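Local coordinates for protein GphF Dehydratase 1 (Archangium violaceum, PDB 6MBH) that probably dehydrates polyketide intermediates as a dehydratase domain of the gephyronic acid polyketide synthase, in a variant that has lost its enoyl-isomerase activity, at residues A[79-84]-A[122-127]. Numbering follows the deposited sequence.
Sequences VTVWSP and RHATGR
With CG lodged between its backbone N and carbonyl carbon (chi1 59°), Trp82 lays its indole across the neighbouring strand, while Arg122, extended as far as a bend at chi3 (62°), brings its guanidinium plane almost upright to the ring. The rim atom Trp82 CZ2 thus meets one face of that group, with Trp82 CZ2 to Arg122 CZ at 3.4 Å. Trp82 CH2 comes 3.5 Å from Thr125 OG1, and one indole face lies over the backbone of His123 and Ala124. A broad apolar ring suits this place because it reaches from Arg122 to Thr125, and its one N-H serves a water bound to Arg122 O. An alanine here would probably strip the apolar cover from Arg122 and Thr125 and leave that water without its indole donor. In the strand pairing, Thr80 N bonds Thr125 O, the two hydroxyls share a second water, and Trp82 N reaches His123 O at 2.9 Å. Where strand 73-81 ends, His123 ND1 gives Ser83 O a short, bent bond (2.6 Å, 134°) near the ring plane; NE2 is hydrogen-bonded to Ser108 OG, so both nitrogens are held. On the opposite sheet face, small Ala124 and branched Val81 pack against Tyr54. On the other edge of strand 121-131, His123 and Ala124 both face Ile106 in a classic beta bulge. Antiparallel strands wrapped about a central helix, here 52-65, characterise the hot-dog fold of polyketide synthase dehydratases.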
ATOM      1  N   VAL A  79       9.217  -6.415  -4.360  1.00 23.95           N
ATOM      2  CA  VAL A  79       9.323  -5.144  -3.656  1.00 20.85           C
ATOM      3  C   VAL A  79       9.473  -5.439  -2.173  1.00 25.49           C
ATOM      4  O   VAL A  79       8.767  -6.302  -1.636  1.00 22.77           O
ATOM      5  CB  VAL A  79       8.145  -4.187  -3.971  1.00 29.54           C
ATOM      6  CG1 VAL A  79       6.797  -4.874  -4.003  1.00 34.32           C
ATOM      7  CG2 VAL A  79       8.133  -2.974  -2.939  1.00 27.22           C
ATOM      8  N   THR A  80      10.509  -4.835  -1.545  1.00 24.75           N
ATOM      9  CA  THR A  80      10.769  -4.945  -0.112  1.00 27.08           C
ATOM     10  C   THR A  80      10.610  -3.570   0.537  1.00 26.85           C
ATOM     11  O   THR A  80      11.006  -2.550  -0.040  1.00 26.95           O
ATOM     12  CB  THR A  80      12.170  -5.517   0.127  1.00 33.90           C
ATOM     13  OG1 THR A  80      12.201  -6.825  -0.469  1.00 37.48           O
ATOM     14  CG2 THR A  80      12.482  -5.686   1.622  1.00 39.84           C
ATOM     15  N   VAL A  81       9.964  -3.532   1.706  1.00 24.12           N
ATOM     16  CA  VAL A  81       9.767  -2.312   2.481  1.00 26.10           C
ATOM     17  C   VAL A  81      10.500  -2.497   3.790  1.00 37.70           C
ATOM     18  O   VAL A  81      10.525  -3.601   4.336  1.00 43.29           O
ATOM     19  CB  VAL A  81       8.274  -2.022   2.757  1.00 33.33           C
ATOM     20  CG1 VAL A  81       8.169  -1.055   3.950  1.00 40.92           C
ATOM     21  CG2 VAL A  81       7.615  -1.452   1.538  1.00 31.97           C
ATOM     22  N   TRP A  82      11.144  -1.444   4.283  1.00 41.52           N
ATOM     23  CA  TRP A  82      11.623  -1.556   5.660  1.00 48.26           C
ATOM     24  C   TRP A  82      11.842  -0.178   6.263  1.00 43.88           C
ATOM     25  O   TRP A  82      11.457   0.854   5.697  1.00 39.72           O
ATOM     26  CB  TRP A  82      12.903  -2.373   5.714  1.00 52.39           C
ATOM     27  CG  TRP A  82      13.925  -1.774   4.900  1.00 59.63           C
ATOM     28  CD1 TRP A  82      14.933  -0.970   5.330  1.00 65.35           C
ATOM     29  CD2 TRP A  82      14.086  -1.908   3.486  1.00 60.47           C
ATOM     30  NE1 TRP A  82      15.714  -0.599   4.267  1.00 66.20           N
ATOM     31  CE2 TRP A  82      15.205  -1.165   3.124  1.00 64.55           C
ATOM     32  CE3 TRP A  82      13.396  -2.593   2.490  1.00 58.99           C
ATOM     33  CZ2 TRP A  82      15.648  -1.095   1.811  1.00 64.91           C
ATOM     34  CZ3 TRP A  82      13.839  -2.509   1.199  1.00 57.21           C
ATOM     35  CH2 TRP A  82      14.940  -1.774   0.867  1.00 58.83           C
ATOM     36  N   SER A  83      12.407  -0.176   7.431  1.00 42.56           N
ATOM     37  CA  SER A  83      12.757   1.055   8.112  1.00 46.39           C
ATOM     38  C   SER A  83      11.572   2.010   8.151  1.00 40.62           C
ATOM     39  O   SER A  83      11.510   2.948   7.351  1.00 46.70           O
ATOM     40  CB  SER A  83      13.955   1.682   7.414  1.00 50.22           C
ATOM     41  OG  SER A  83      14.536   2.619   8.251  1.00 54.44           O
ATOM     42  N   PRO A  84      10.622   1.803   9.055  1.00 35.02           N
ATOM     43  CA  PRO A  84       9.456   2.685   9.126  1.00 34.41           C
ATOM     44  C   PRO A  84       9.840   4.162   9.261  1.00 36.97           C
ATOM     45  O   PRO A  84      10.703   4.543  10.074  1.00 38.84           O
ATOM     46  CB  PRO A  84       8.713   2.171  10.357  1.00 38.12           C
ATOM     47  CG  PRO A  84       9.137   0.770  10.487  1.00 41.69           C
ATOM     48  CD  PRO A  84      10.589   0.783  10.109  1.00 38.43           C
ATOM     49  N   ARG A 122      16.879   4.665   3.423  1.00 32.73           N
ATOM     50  CA  ARG A 122      16.177   3.828   2.439  1.00 30.14           C
ATOM     51  C   ARG A 122      14.970   3.124   3.061  1.00 29.29           C
ATOM     52  O   ARG A 122      15.070   2.533   4.145  1.00 29.32           O
ATOM     53  CB  ARG A 122      17.110   2.782   1.844  1.00 34.18           C
ATOM     54  CG  ARG A 122      16.530   2.070   0.598  1.00 35.84           C
ATOM     55  CD  ARG A 122      17.600   1.207  -0.088  1.00 44.95           C
ATOM     56  NE  ARG A 122      18.080   0.146   0.799  1.00 54.70           N
ATOM     57  CZ  ARG A 122      18.731  -0.949   0.399  1.00 58.42           C
ATOM     58  NH1 ARG A 122      18.996  -1.149  -0.893  1.00 61.37           N
ATOM     59  NH2 ARG A 122      19.110  -1.849   1.295  1.00 58.38           N
ATOM     60  N   HIS A 123      13.841   3.175   2.360  1.00 25.76           N
ATOM     61  CA  HIS A 123      12.576   2.601   2.796  1.00 24.15           C
ATOM     62  C   HIS A 123      12.045   1.517   1.856  1.00 25.69           C
ATOM     63  O   HIS A 123      11.268   0.646   2.322  1.00 24.40           O
ATOM     64  CB  HIS A 123      11.515   3.699   2.929  1.00 25.13           C
ATOM     65  CG  HIS A 123      11.880   4.741   3.946  1.00 25.81           C
ATOM     66  ND1 HIS A 123      12.055   4.432   5.283  1.00 27.16           N
ATOM     67  CD2 HIS A 123      12.140   6.071   3.827  1.00 28.38           C
ATOM     68  CE1 HIS A 123      12.434   5.522   5.943  1.00 27.05           C
ATOM     69  NE2 HIS A 123      12.481   6.534   5.086  1.00 28.60           N
ATOM     70  N   ALA A 124      12.411   1.545   0.552  1.00 22.91           N
ATOM     71  CA  ALA A 124      11.788   0.539  -0.339  1.00 23.30           C
ATOM     72  C   ALA A 124      12.654   0.317  -1.584  1.00 26.54           C
ATOM     73  O   ALA A 124      13.408   1.202  -1.997  1.00 29.19           O
ATOM     74  CB  ALA A 124      10.363   0.941  -0.752  1.00 22.70           C
ATOM     75  N   THR A 125      12.623  -0.906  -2.118  1.00 26.62           N
ATOM     76  CA  THR A 125      13.331  -1.251  -3.359  1.00 23.93           C
ATOM     77  C   THR A 125      12.478  -2.250  -4.155  1.00 25.15           C
ATOM     78  O   THR A 125      11.685  -2.980  -3.581  1.00 25.40           O
ATOM     79  CB  THR A 125      14.693  -1.939  -3.170  1.00 33.04           C
ATOM     80  OG1 THR A 125      14.554  -3.116  -2.354  1.00 36.64           O
ATOM     81  CG2 THR A 125      15.786  -1.035  -2.623  1.00 35.53           C
ATOM     82  N   GLY A 126      12.655  -2.283  -5.469  1.00 27.61           N
ATOM     83  CA  GLY A 126      11.901  -3.263  -6.254  1.00 24.48           C
ATOM     84  C   GLY A 126      12.168  -3.057  -7.724  1.00 25.90           C
ATOM     85  O   GLY A 126      13.104  -2.356  -8.098  1.00 28.09           O
ATOM     86  N   ARG A 127      11.339  -3.676  -8.569  1.00 25.74           N
ATOM     87  CA  ARG A 127      11.459  -3.532 -10.025  1.00 28.67           C
ATOM     88  C   ARG A 127      10.114  -3.026 -10.551  1.00 29.39           C
ATOM     89  O   ARG A 127       9.080  -3.357  -9.988  1.00 29.39           O
ATOM     90  CB  ARG A 127      11.792  -4.861 -10.729  1.00 31.75           C
ATOM     91  CG  ARG A 127      13.233  -5.355 -10.511  1.00 43.02           C
ATOM     92  CD  ARG A 127      13.492  -6.718 -11.204  1.00 54.09           C
ATOM     93  NE  ARG A 127      13.055  -7.853 -10.385  1.00 61.31           N
ATOM     94  CZ  ARG A 127      12.013  -8.644 -10.656  1.00 68.20           C
ATOM     95  NH1 ARG A 127      11.274  -8.460 -11.751  1.00 67.38           N
ATOM     96  NH2 ARG A 127      11.704  -9.631  -9.821  1.00 71.79           N
TER
HETATM   97  O   HOH W   1      13.423  -5.765  -3.115  1.00 34.88           O
HETATM   98  O   HOH W   2      17.259   1.925   5.513  1.00 60.46           O